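Side-chain contacts in glutathione S-transferase (Legionella pneumophila subsp. pneumophila str. Philadelphia 1, PDB 3NIV), which probably catalyses the glutathione-dependent isomerisation of maleylacetoacetate as a zeta-class member of the glutathione transferase superfamily: residues A[129-134]-A[179-184]; A[162-167]-A[199-204]; A[57-62]-A[74-79]; A[68-73]-A[98-103]. All coordinates share one frame; numbering follows the deposited sequence.

Contact 1: residues A[129-134]-A[179-184]; sequences QVLEWY and HRFHFD
Leu131 and Phe181 mark the closest backbone approach, their CA atoms 7.3 Å apart, where helix 127-149 passes the turn that ends helix 166-180. The main side-chain event is a face-to-face stack between the rings of Tyr134 and Phe181: the centroids are 3.7 Å apart and the planes differ by only 14°, so each ring lies over the other's face. The overlap runs on to the phenol, whose OH lies 3.4 Å from Phe181 CE1. Tyr134 reaches this position with CG anti to its own backbone N (chi1 -163°), which carries the ring out from the helix; the two side chains cross at about a right angle. Phe181 CB adds a CH-pi contact over the same tyrosine, 4.3 Å from the ring centroid.

Leu131 fills in beside the stack rather than over it. Its CD1 meets the Phe181 ring at the edge, 4.2 Å from CD2, and rests 3.6 Å from Phe181 O. The same methyl lies 4.1 Å from His182 CE1, a lighter touch at the exposed margin.

The turn itself is a Schellman motif: His182, with a positive phi of 42°, sends its N to His179 O, while Phe183 N reaches back to Ala178 O. Phe181 O, which Leu131 CD1 brushes, is hydrogen-bonded by NE2 of His135, the residue after Tyr134 on helix 127-149. Between the two segments, then, cohesion comes from dispersion and ring stacking, with the adjoining histidine supplying a polar tie to the helix end.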
loop_
_atom_site.group_PDB
_atom_site.type_symbol
_atom_site.label_atom_id
_atom_site.label_comp_id
_atom_site.label_asym_id
_atom_site.label_seq_id
_atom_site.Cartn_x
_atom_site.Cartn_y
_atom_site.Cartn_z
ATOM N N GLN A 129 0.584 8.991 25.105
ATOM C CA GLN A 129 -0.024 7.823 24.492
ATOM C C GLN A 129 0.062 7.881 22.969
ATOM O O GLN A 129 0.492 6.923 22.330
ATOM C CB GLN A 129 -1.465 7.669 24.959
ATOM C CG GLN A 129 -1.589 7.605 26.475
ATOM C CD GLN A 129 -3.021 7.405 26.955
ATOM O OE1 GLN A 129 -3.949 8.042 26.462
ATOM N NE2 GLN A 129 -3.200 6.517 27.923
ATOM N N VAL A 130 -0.326 9.002 22.380
ATOM C CA VAL A 130 -0.199 9.123 20.939
ATOM C C VAL A 130 1.257 8.926 20.507
ATOM O O VAL A 130 1.525 8.301 19.480
ATOM C CB VAL A 130 -0.757 10.456 20.416
ATOM C CG1 VAL A 130 -0.519 10.580 18.913
ATOM C CG2 VAL A 130 -2.241 10.554 20.723
ATOM N N LEU A 131 2.195 9.438 21.299
ATOM C CA LEU A 131 3.612 9.293 20.984
ATOM C C LEU A 131 4.106 7.856 21.079
ATOM O O LEU A 131 4.932 7.414 20.276
ATOM C CB LEU A 131 4.458 10.168 21.903
ATOM C CG LEU A 131 4.835 11.519 21.312
ATOM C CD1 LEU A 131 5.707 11.318 20.064
ATOM C CD2 LEU A 131 3.569 12.325 21.003
ATOM N N GLU A 132 3.622 7.131 22.076
ATOM C CA GLU A 132 4.031 5.746 22.250
ATOM C C GLU A 132 3.526 4.870 21.095
ATOM O O GLU A 132 4.268 4.053 20.549
ATOM C CB GLU A 132 3.525 5.217 23.587
ATOM C CG GLU A 132 4.117 3.884 23.965
ATOM C CD GLU A 132 4.013 3.611 25.449
ATOM O OE1 GLU A 132 3.896 2.419 25.809
ATOM O OE2 GLU A 132 4.044 4.584 26.248
ATOM N N TRP A 133 2.261 5.059 20.732
ATOM C CA TRP A 133 1.673 4.437 19.558
ATOM C C TRP A 133 2.518 4.767 18.336
ATOM O O TRP A 133 3.019 3.875 17.633
ATOM C CB TRP A 133 0.241 4.965 19.382
ATOM C CG TRP A 133 -0.478 4.623 18.091
ATOM C CD1 TRP A 133 -0.442 5.320 16.921
ATOM C CD2 TRP A 133 -1.393 3.534 17.878
ATOM N NE1 TRP A 133 -1.259 4.722 15.982
ATOM C CE2 TRP A 133 -1.857 3.629 16.550
ATOM C CE3 TRP A 133 -1.863 2.491 18.683
ATOM C CZ2 TRP A 133 -2.760 2.716 16.005
ATOM C CZ3 TRP A 133 -2.759 1.581 18.141
ATOM C CH2 TRP A 133 -3.197 1.701 16.809
ATOM N N TYR A 134 2.672 6.062 18.098
ATOM C CA TYR A 134 3.334 6.562 16.909
ATOM C C TYR A 134 4.753 6.012 16.786
ATOM O O TYR A 134 5.195 5.624 15.699
ATOM C CB TYR A 134 3.352 8.082 16.944
ATOM C CG TYR A 134 3.632 8.713 15.613
ATOM C CD1 TYR A 134 4.860 8.545 14.990
ATOM C CD2 TYR A 134 2.680 9.493 14.988
ATOM C CE1 TYR A 134 5.123 9.127 13.768
ATOM C CE2 TYR A 134 2.938 10.087 13.770
ATOM C CZ TYR A 134 4.159 9.896 13.160
ATOM O OH TYR A 134 4.415 10.471 11.940
ATOM N N HIS A 179 11.583 12.232 12.827
ATOM C CA HIS A 179 12.265 13.301 13.539
ATOM C C HIS A 179 11.228 14.267 14.089
ATOM O O HIS A 179 11.280 14.663 15.248
ATOM C CB HIS A 179 13.257 14.027 12.624
ATOM C CG HIS A 179 14.404 13.172 12.180
ATOM N ND1 HIS A 179 15.275 12.573 13.068
ATOM C CD2 HIS A 179 14.831 12.820 10.943
ATOM C CE1 HIS A 179 16.185 11.889 12.398
ATOM N NE2 HIS A 179 15.934 12.018 11.107
ATOM N N ARG A 180 10.277 14.625 13.239
ATOM C CA ARG A 180 9.144 15.448 13.632
ATOM C C ARG A 180 8.448 14.954 14.907
ATOM O O ARG A 180 7.941 15.751 15.690
ATOM C CB ARG A 180 8.134 15.511 12.485
ATOM C CG ARG A 180 6.861 16.225 12.846
ATOM C CD ARG A 180 5.965 16.410 11.638
ATOM N NE ARG A 180 4.937 17.414 11.888
ATOM C CZ ARG A 180 3.725 17.398 11.346
ATOM N NH1 ARG A 180 3.374 16.415 10.524
ATOM N NH2 ARG A 180 2.861 18.363 11.636
ATOM N N PHE A 181 8.408 13.644 15.111
ATOM C CA PHE A 181 7.812 13.097 16.321
ATOM C C PHE A 181 8.910 12.637 17.246
ATOM O O PHE A 181 8.686 11.852 18.175
ATOM C CB PHE A 181 6.848 11.964 15.985
ATOM C CG PHE A 181 5.536 12.451 15.461
ATOM C CD1 PHE A 181 5.421 12.899 14.152
ATOM C CD2 PHE A 181 4.423 12.504 16.288
ATOM C CE1 PHE A 181 4.205 13.377 13.661
ATOM C CE2 PHE A 181 3.202 12.980 15.812
ATOM C CZ PHE A 181 3.093 13.421 14.492
ATOM N N HIS A 182 10.098 13.169 16.967
ATOM C CA HIS A 182 11.325 12.921 17.723
ATOM C C HIS A 182 11.553 11.472 18.148
ATOM O O HIS A 182 11.849 11.177 19.301
ATOM C CB HIS A 182 11.484 13.901 18.893
ATOM C CG HIS A 182 10.212 14.194 19.616
ATOM N ND1 HIS A 182 9.812 13.489 20.731
ATOM C CD2 HIS A 182 9.248 15.118 19.386
ATOM C CE1 HIS A 182 8.654 13.965 21.155
ATOM N NE2 HIS A 182 8.290 14.954 20.357
ATOM N N PHE A 183 11.420 10.577 17.183
ATOM C CA PHE A 183 11.803 9.199 17.367
ATOM C C PHE A 183 13.310 9.141 17.146
ATOM O O PHE A 183 13.837 9.822 16.273
ATOM C CB PHE A 183 11.055 8.341 16.344
ATOM C CG PHE A 183 11.445 6.893 16.347
ATOM C CD1 PHE A 183 10.941 6.024 17.308
ATOM C CD2 PHE A 183 12.284 6.389 15.365
ATOM C CE1 PHE A 183 11.279 4.673 17.293
ATOM C CE2 PHE A 183 12.627 5.040 15.348
ATOM C CZ PHE A 183 12.127 4.183 16.317
ATOM N N ASP A 184 14.009 8.336 17.934
ATOM C CA ASP A 184 15.462 8.285 17.841
ATOM C C ASP A 184 15.918 7.252 16.835
ATOM O O ASP A 184 15.654 6.072 17.000
ATOM C CB ASP A 184 16.088 7.977 19.203
ATOM C CG ASP A 184 17.608 7.921 19.145
ATOM O OD1 ASP A 184 18.205 8.726 18.397
ATOM O OD2 ASP A 184 18.206 7.070 19.840
#

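Contact 2: residues A[162-167]-A[199-204]; sequences SEVGLA and LTLPAF
Val164 is the hub of this contact, its two methyls each meeting a different residue of 199-204. The backbones stay well apart, Val164 and Leu201 being the nearest pair with 10.1 Å between their CA atoms, so side chains alone span the gap.

Apolar contacts come first. Val164 CG1 meets the Phe204 ring at its edge and in its plane, 3.5 Å from CZ and 3.6 Å from CE1; the two side chains approach from opposite directions. The other branch, CG2, lies 3.9 Å from Leu201 CD1, those two side chains sliding past each other in opposite senses. A first torsion of 174° places CG1 anti to the backbone N of Val164, and the branching at CB then directs CG2 to the leucine.

No polar bond joins the two segments; the polar contacts are local to each. Val164 N donates to Glu163 OE1 at 3.1 Å along a bent path of 146°, and the N-H meets the oxygen from above the carboxylate plane. Gly165 is the N-cap of helix 166-180, and its N donates to Asp168 OD1, three residues on. Leu201 likewise holds the N-cap position, before helix 202-205.

Both segments belong to the helical C-terminal domain, while Leu23 of helix 12-23 packs on Val164 and Ile19 on Phe204, so the cluster lies against the interface with the thioredoxin-like domain. The contact therefore brings two helix starts together by dispersion alone, while Glu163 and Asp168 take the N-H groups of Val164 and Gly165 at the start of helix 166-180.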
loop_
_atom_site.group_PDB
_atom_site.type_symbol
_atom_site.label_atom_id
_atom_site.label_comp_id
_atom_site.label_asym_id
_atom_site.label_seq_id
_atom_site.Cartn_x
_atom_site.Cartn_y
_atom_site.Cartn_z
ATOM N N SER A 162 23.129 2.016 -7.475
ATOM C CA SER A 162 23.885 3.249 -7.669
ATOM C C SER A 162 22.967 4.375 -8.131
ATOM O O SER A 162 23.423 5.466 -8.479
ATOM C CB SER A 162 24.997 3.024 -8.700
ATOM O OG SER A 162 25.641 1.774 -8.494
ATOM N N GLU A 163 21.671 4.096 -8.158
ATOM C CA GLU A 163 20.691 5.147 -8.385
ATOM C C GLU A 163 19.589 5.140 -7.336
ATOM O O GLU A 163 19.251 4.104 -6.756
ATOM C CB GLU A 163 20.105 5.088 -9.804
ATOM C CG GLU A 163 20.767 6.066 -10.787
ATOM C CD GLU A 163 20.567 7.545 -10.405
ATOM O OE1 GLU A 163 20.680 7.903 -9.205
ATOM O OE2 GLU A 163 20.307 8.359 -11.320
ATOM N N VAL A 164 19.049 6.320 -7.084
ATOM C CA VAL A 164 17.937 6.477 -6.167
ATOM C C VAL A 164 16.677 5.860 -6.779
ATOM O O VAL A 164 16.472 5.928 -7.995
ATOM C CB VAL A 164 17.731 7.956 -5.863
ATOM C CG1 VAL A 164 16.498 8.163 -5.018
ATOM C CG2 VAL A 164 18.945 8.490 -5.146
ATOM N N GLY A 165 15.840 5.247 -5.947
ATOM C CA GLY A 165 14.657 4.590 -6.467
ATOM C C GLY A 165 13.403 4.770 -5.639
ATOM O O GLY A 165 13.361 5.600 -4.714
ATOM N N LEU A 166 12.385 3.977 -5.974
ATOM C CA LEU A 166 11.089 4.013 -5.309
ATOM C C LEU A 166 11.194 3.863 -3.801
ATOM O O LEU A 166 10.524 4.565 -3.067
ATOM C CB LEU A 166 10.167 2.914 -5.862
ATOM C CG LEU A 166 8.776 2.827 -5.221
ATOM C CD1 LEU A 166 8.000 4.128 -5.426
ATOM C CD2 LEU A 166 7.976 1.618 -5.749
ATOM N N ALA A 167 12.015 2.932 -3.338
ATOM C CA ALA A 167 12.214 2.758 -1.910
ATOM C C ALA A 167 12.768 4.028 -1.257
ATOM O O ALA A 167 12.364 4.386 -0.146
ATOM C CB ALA A 167 13.142 1.588 -1.642
ATOM N N LEU A 199 19.110 13.660 1.018
ATOM C CA LEU A 199 18.719 15.021 1.370
ATOM C C LEU A 199 19.573 16.110 0.721
ATOM O O LEU A 199 19.266 17.298 0.828
ATOM C CB LEU A 199 18.645 15.180 2.884
ATOM C CG LEU A 199 17.340 14.544 3.360
ATOM C CD1 LEU A 199 17.135 14.648 4.869
ATOM C CD2 LEU A 199 16.173 15.165 2.599
ATOM N N THR A 200 20.626 15.701 0.023
ATOM C CA THR A 200 21.504 16.648 -0.657
ATOM C C THR A 200 21.145 16.836 -2.137
ATOM O O THR A 200 21.681 17.723 -2.807
ATOM C CB THR A 200 22.963 16.204 -0.570
ATOM O OG1 THR A 200 23.163 15.084 -1.432
ATOM C CG2 THR A 200 23.318 15.807 0.854
ATOM N N LEU A 201 20.248 16.000 -2.651
ATOM C CA LEU A 201 19.777 16.161 -4.019
ATOM C C LEU A 201 18.650 17.196 -4.071
ATOM O O LEU A 201 17.785 17.227 -3.195
ATOM C CB LEU A 201 19.284 14.823 -4.566
ATOM C CG LEU A 201 20.094 13.580 -4.181
ATOM C CD1 LEU A 201 19.330 12.288 -4.502
ATOM C CD2 LEU A 201 21.454 13.580 -4.850
ATOM N N PRO A 202 18.681 18.072 -5.088
ATOM C CA PRO A 202 17.625 19.052 -5.344
ATOM C C PRO A 202 16.254 18.393 -5.431
ATOM O O PRO A 202 15.279 18.915 -4.872
ATOM C CB PRO A 202 18.002 19.610 -6.718
ATOM C CG PRO A 202 19.457 19.471 -6.783
ATOM C CD PRO A 202 19.831 18.257 -5.988
ATOM N N ALA A 203 16.175 17.264 -6.132
ATOM C CA ALA A 203 14.906 16.563 -6.301
ATOM C C ALA A 203 14.267 16.258 -4.949
ATOM O O ALA A 203 13.056 16.427 -4.774
ATOM C CB ALA A 203 15.089 15.283 -7.120
ATOM N N PHE A 204 15.077 15.822 -3.989
ATOM C CA PHE A 204 14.565 15.601 -2.637
ATOM C C PHE A 204 14.372 16.918 -1.901
ATOM O O PHE A 204 13.293 17.196 -1.370
ATOM C CB PHE A 204 15.489 14.682 -1.841
ATOM C CG PHE A 204 15.361 13.232 -2.209
ATOM C CD1 PHE A 204 15.989 12.731 -3.333
ATOM C CD2 PHE A 204 14.600 12.372 -1.437
ATOM C CE1 PHE A 204 15.865 11.394 -3.677
ATOM C CE2 PHE A 204 14.470 11.032 -1.775
ATOM C CZ PHE A 204 15.103 10.546 -2.893
#

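Contact 3: residues A[57-62]-A[74-79]; sequences PSLDIN and DYLEEI
Ile61 and Tyr75 make the closest contact between strand 58-61 and helix 74-79, whose axes approach to 11.8 Å and differ by 38° in direction. Its chief component is CH-pi: Ile61 CD1 sits over a face of the Tyr75 ring, 3.9 Å from the centroid, while Ile61 CG2 lies 3.5 Å from the phenol OH. The side chains come from opposite directions; with CG anti to the backbone N (chi1 177°), Tyr75 extends from the helix to meet the isoleucine.

Aliphatic packing forms the second component. Leu59 CD2 lies 4.0 Å from Leu76 CD2, the two side chains crossing at a slant, and 4.4 Å from Tyr75 CD2, reaching the ring in an oblique pose. One methyl is thus shared between neighbouring helix residues.

Phe91 of the second subunit packs on Ile61 and Ala94 of that subunit on Tyr75, so the strand-helix seam is continued by the dimer partner. Within the chain, antiparallel strands 58-61 and 64-67 lead into helix 69-79, with a cis peptide before Pro57 at the head of the first strand. This beta-beta-alpha unit with its cis-proline is characteristic of the thioredoxin-like domain of glutathione transferases.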
loop_
_atom_site.group_PDB
_atom_site.type_symbol
_atom_site.label_atom_id
_atom_site.label_comp_id
_atom_site.label_asym_id
_atom_site.label_seq_id
_atom_site.Cartn_x
_atom_site.Cartn_y
_atom_site.Cartn_z
ATOM N N PRO A 57 -2.479 13.007 -2.145
ATOM C CA PRO A 57 -2.287 13.686 -3.426
ATOM C C PRO A 57 -3.274 13.168 -4.456
ATOM O O PRO A 57 -3.814 12.077 -4.322
ATOM C CB PRO A 57 -0.862 13.282 -3.816
ATOM C CG PRO A 57 -0.636 11.993 -3.089
ATOM C CD PRO A 57 -1.294 12.225 -1.765
ATOM N N SER A 58 -3.530 13.975 -5.468
ATOM C CA SER A 58 -4.292 13.520 -6.609
ATOM C C SER A 58 -3.777 14.241 -7.836
ATOM O O SER A 58 -3.392 15.408 -7.781
ATOM C CB SER A 58 -5.786 13.765 -6.419
ATOM O OG SER A 58 -6.086 15.149 -6.457
ATOM N N LEU A 59 -3.752 13.521 -8.944
ATOM C CA LEU A 59 -3.218 14.036 -10.183
ATOM C C LEU A 59 -4.368 14.280 -11.154
ATOM O O LEU A 59 -5.233 13.423 -11.325
ATOM C CB LEU A 59 -2.259 13.003 -10.748
ATOM C CG LEU A 59 -1.092 13.445 -11.606
ATOM C CD1 LEU A 59 -0.311 14.544 -10.910
ATOM C CD2 LEU A 59 -0.221 12.223 -11.862
ATOM N N ASP A 60 -4.404 15.459 -11.762
ATOM C CA ASP A 60 -5.373 15.697 -12.815
ATOM C C ASP A 60 -4.698 15.622 -14.166
ATOM O O ASP A 60 -3.776 16.381 -14.450
ATOM C CB ASP A 60 -6.072 17.040 -12.668
ATOM C CG ASP A 60 -6.961 17.353 -13.862
ATOM O OD1 ASP A 60 -8.202 17.225 -13.745
ATOM O OD2 ASP A 60 -6.410 17.694 -14.934
ATOM N N ILE A 61 -5.185 14.698 -14.988
ATOM C CA ILE A 61 -4.649 14.434 -16.315
ATOM C C ILE A 61 -5.711 14.774 -17.352
ATOM O O ILE A 61 -6.544 13.937 -17.704
ATOM C CB ILE A 61 -4.273 12.956 -16.457
ATOM C CG1 ILE A 61 -3.422 12.514 -15.266
ATOM C CG2 ILE A 61 -3.526 12.728 -17.744
ATOM C CD1 ILE A 61 -3.469 11.022 -14.996
ATOM N N ASN A 62 -5.680 16.013 -17.830
ATOM C CA ASN A 62 -6.671 16.488 -18.778
ATOM C C ASN A 62 -8.087 16.128 -18.337
ATOM O O ASN A 62 -8.849 15.517 -19.089
ATOM C CB ASN A 62 -6.387 15.928 -20.168
ATOM C CG ASN A 62 -4.989 16.260 -20.657
ATOM O OD1 ASN A 62 -4.384 17.253 -20.239
ATOM N ND2 ASN A 62 -4.464 15.425 -21.547
ATOM N N ASP A 74 3.355 4.972 -10.056
ATOM C CA ASP A 74 3.425 3.917 -11.059
ATOM C C ASP A 74 2.942 4.401 -12.427
ATOM O O ASP A 74 3.471 3.996 -13.464
ATOM C CB ASP A 74 2.632 2.688 -10.599
ATOM C CG ASP A 74 3.432 1.792 -9.652
ATOM O OD1 ASP A 74 4.668 1.966 -9.537
ATOM O OD2 ASP A 74 2.824 0.895 -9.027
ATOM N N TYR A 75 1.945 5.281 -12.419
ATOM C CA TYR A 75 1.473 5.928 -13.640
ATOM C C TYR A 75 2.603 6.742 -14.272
ATOM O O TYR A 75 2.940 6.556 -15.438
ATOM C CB TYR A 75 0.253 6.819 -13.351
ATOM C CG TYR A 75 -0.255 7.594 -14.553
ATOM C CD1 TYR A 75 -1.163 7.026 -15.439
ATOM C CD2 TYR A 75 0.163 8.898 -14.793
ATOM C CE1 TYR A 75 -1.627 7.736 -16.542
ATOM C CE2 TYR A 75 -0.296 9.609 -15.889
ATOM C CZ TYR A 75 -1.188 9.023 -16.758
ATOM O OH TYR A 75 -1.643 9.730 -17.847
ATOM N N LEU A 76 3.194 7.638 -13.493
ATOM C CA LEU A 76 4.308 8.430 -13.985
ATOM C C LEU A 76 5.356 7.503 -14.570
ATOM O O LEU A 76 5.771 7.662 -15.713
ATOM C CB LEU A 76 4.907 9.274 -12.862
ATOM C CG LEU A 76 3.904 10.229 -12.210
ATOM C CD1 LEU A 76 4.509 10.944 -11.018
ATOM C CD2 LEU A 76 3.363 11.232 -13.228
ATOM N N GLU A 77 5.761 6.521 -13.778
ATOM C CA GLU A 77 6.738 5.526 -14.190
ATOM C C GLU A 77 6.396 4.879 -15.540
ATOM O O GLU A 77 7.286 4.523 -16.308
ATOM C CB GLU A 77 6.838 4.450 -13.109
ATOM C CG GLU A 77 8.001 3.497 -13.272
ATOM C CD GLU A 77 9.354 4.127 -12.928
ATOM O OE1 GLU A 77 9.609 5.293 -13.305
ATOM O OE2 GLU A 77 10.172 3.426 -12.295
ATOM N N GLU A 78 5.107 4.741 -15.827
ATOM C CA GLU A 78 4.665 4.078 -17.049
ATOM C C GLU A 78 4.687 5.006 -18.266
ATOM O O GLU A 78 5.164 4.626 -19.335
ATOM C CB GLU A 78 3.280 3.443 -16.842
ATOM C CG GLU A 78 2.534 3.112 -18.124
ATOM C CD GLU A 78 2.039 1.675 -18.142
ATOM O OE1 GLU A 78 2.419 0.919 -17.227
ATOM O OE2 GLU A 78 1.296 1.296 -19.074
ATOM N N ILE A 79 4.190 6.229 -18.099
ATOM C CA ILE A 79 4.178 7.189 -19.198
ATOM C C ILE A 79 5.539 7.874 -19.371
ATOM O O ILE A 79 5.863 8.363 -20.456
ATOM C CB ILE A 79 3.077 8.244 -19.030
ATOM C CG1 ILE A 79 3.356 9.132 -17.817
ATOM C CG2 ILE A 79 1.720 7.580 -18.865
ATOM C CD1 ILE A 79 2.406 10.299 -17.696
#

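Contact 4: residues A[68-73]-A[98-103]; sequences QSMAII and SMALIV
Selenomethionine Met70 reaches across to Ala100 and Leu101, carrying this whole contact on its terminal methyl. The tight part is a single pair: Met70 CE stands 3.7 Å from Ala100 CB. Its selenium stays back, with SE 5.2 Å from the same CB, so the methyl and not the heavy atom does the touching. Bends at chi2 (-53°) and chi3 (-76°) put it there, giving a folded rather than extended chain from helix 69-79. Around this pair the packing is dense, for CD1 of Leu166 also packs on Met70 CE, and Cys170 of helix 166-180 touches both Met70 and Ala100.

The looser part lies toward Leu101, whose CD2 is 4.5 Å from Met70 CE, at the limit of contact, although the backbones come nearest here, with 8.8 Å between the CA atoms of Met70 and Leu101. This side borders the other subunit instead of solvent: Leu101 packs on Met70 of the second subunit. At the same border Gln68, the N-cap of helix 69-79, gives its NE2 a hydrogen bond to Asp106 OD2 of that subunit.

The two segments belong to different domains, the thioredoxin-like one and the all-helical one, and all three touching residues are buried. The end methyl of a flexible side chain meets the small methyl of an alanine, so the joint between domains depends here on shape and dispersion. Between the segments themselves there is no directional bond; Gln68 makes one to the other subunit, and Ser69 one to Arg16 of its own chain.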
loop_
_atom_site.group_PDB
_atom_site.type_symbol
_atom_site.label_atom_id
_atom_site.label_comp_id
_atom_site.label_asym_id
_atom_site.label_seq_id
_atom_site.Cartn_x
_atom_site.Cartn_y
_atom_site.Cartn_z
ATOM N N GLN A 68 -4.058 8.137 -4.793
ATOM C CA GLN A 68 -3.171 7.131 -4.220
ATOM C C GLN A 68 -1.744 7.305 -4.713
ATOM O O GLN A 68 -1.428 7.010 -5.866
ATOM C CB GLN A 68 -3.674 5.711 -4.473
ATOM C CG GLN A 68 -4.974 5.377 -3.760
ATOM C CD GLN A 68 -4.828 5.322 -2.242
ATOM O OE1 GLN A 68 -3.751 5.050 -1.716
ATOM N NE2 GLN A 68 -5.923 5.565 -1.534
ATOM N N SER A 69 -0.886 7.770 -3.815
ATOM C CA SER A 69 0.493 8.114 -4.147
ATOM C C SER A 69 1.262 6.999 -4.853
ATOM O O SER A 69 1.971 7.265 -5.823
ATOM C CB SER A 69 1.245 8.608 -2.899
ATOM O OG SER A 69 1.231 7.645 -1.857
HETATM N N MSE A 70 1.130 5.762 -4.384
HETATM C CA MSE A 70 1.799 4.641 -5.053
HETATM C C MSE A 70 1.255 4.423 -6.469
HETATM O O MSE A 70 2.014 4.167 -7.401
HETATM C CB MSE A 70 1.689 3.361 -4.230
HETATM C CG MSE A 70 2.186 3.521 -2.813
HETATM SE SE MSE A 70 4.003 4.267 -2.731
HETATM C CE MSE A 70 5.003 2.663 -3.248
ATOM N N ALA A 71 -0.059 4.554 -6.620
ATOM C CA ALA A 71 -0.693 4.460 -7.927
ATOM C C ALA A 71 -0.259 5.598 -8.827
ATOM O O ALA A 71 0.026 5.391 -9.995
ATOM C CB ALA A 71 -2.215 4.443 -7.795
ATOM N N ILE A 72 -0.226 6.807 -8.278
ATOM C CA ILE A 72 0.218 7.985 -9.022
ATOM C C ILE A 72 1.638 7.793 -9.550
ATOM O O ILE A 72 1.947 8.097 -10.709
ATOM C CB ILE A 72 0.171 9.244 -8.138
ATOM C CG1 ILE A 72 -1.285 9.722 -7.996
ATOM C CG2 ILE A 72 1.107 10.323 -8.690
ATOM C CD1 ILE A 72 -1.498 10.858 -7.025
ATOM N N ILE A 73 2.495 7.264 -8.695
ATOM C CA ILE A 73 3.895 7.115 -9.049
ATOM C C ILE A 73 4.076 6.083 -10.162
ATOM O O ILE A 73 4.834 6.303 -11.109
ATOM C CB ILE A 73 4.739 6.785 -7.797
ATOM C CG1 ILE A 73 4.907 8.052 -6.945
ATOM C CG2 ILE A 73 6.072 6.208 -8.194
ATOM C CD1 ILE A 73 5.290 7.796 -5.508
ATOM N N SER A 98 8.347 -3.925 -2.415
ATOM C CA SER A 98 7.840 -4.393 -1.145
ATOM C C SER A 98 8.431 -3.576 0.014
ATOM O O SER A 98 7.856 -3.500 1.108
ATOM C CB SER A 98 8.132 -5.873 -0.965
ATOM O OG SER A 98 9.464 -6.094 -0.579
HETATM N N MSE A 99 9.579 -2.965 -0.223
HETATM C CA MSE A 99 10.186 -2.156 0.819
HETATM C C MSE A 99 9.476 -0.822 0.901
HETATM O O MSE A 99 9.242 -0.306 1.976
HETATM C CB MSE A 99 11.674 -1.985 0.557
HETATM C CG MSE A 99 12.430 -3.270 0.804
HETATM SE SE MSE A 99 14.252 -3.190 0.156
HETATM C CE MSE A 99 14.925 -1.762 1.342
ATOM N N ALA A 100 9.117 -0.285 -0.255
ATOM C CA ALA A 100 8.289 0.900 -0.308
ATOM C C ALA A 100 6.922 0.627 0.336
ATOM O O ALA A 100 6.332 1.512 0.937
ATOM C CB ALA A 100 8.128 1.355 -1.733
ATOM N N LEU A 101 6.436 -0.604 0.226
ATOM C CA LEU A 101 5.154 -0.970 0.827
ATOM C C LEU A 101 5.242 -1.066 2.347
ATOM O O LEU A 101 4.296 -0.733 3.065
ATOM C CB LEU A 101 4.651 -2.293 0.248
ATOM C CG LEU A 101 4.381 -2.237 -1.263
ATOM C CD1 LEU A 101 3.943 -3.601 -1.840
ATOM C CD2 LEU A 101 3.372 -1.142 -1.587
ATOM N N ILE A 102 6.385 -1.529 2.837
ATOM C CA ILE A 102 6.606 -1.563 4.272
ATOM C C ILE A 102 6.307 -0.188 4.881
ATOM O O ILE A 102 5.757 -0.083 5.966
ATOM C CB ILE A 102 8.036 -1.938 4.589
ATOM C CG1 ILE A 102 8.254 -3.428 4.322
ATOM C CG2 ILE A 102 8.387 -1.541 6.038
ATOM C CD1 ILE A 102 9.627 -3.943 4.743
ATOM N N VAL A 103 6.670 0.863 4.160
ATOM C CA VAL A 103 6.480 2.218 4.649
ATOM C C VAL A 103 5.054 2.636 4.403
ATOM O O VAL A 103 4.368 3.100 5.295
ATOM C CB VAL A 103 7.389 3.209 3.896
ATOM C CG1 VAL A 103 6.893 4.634 4.074
ATOM C CG2 VAL A 103 8.848 3.046 4.323
#

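Contacts 3 and 4 are buried and share helix 69-79: one sets it on the sheet, the other against the helical domain, and they touch where Leu59 and Pro57 meet Ile72. Contacts 1 and 2 are partly buried and lie at the two ends of helix 166-180, their centres 25 Å apart. Contact 2 meets contact 4 through Leu166, which packs on Ala100 and Ile73. All four are apolar across their segments, but only contact 1 has a ring stack; contacts 2 and 3 set methyls against a ring edge and a ring face, and contact 4 is purely aliphatic. Contacts 1, 3 and 4 also touch the second subunit.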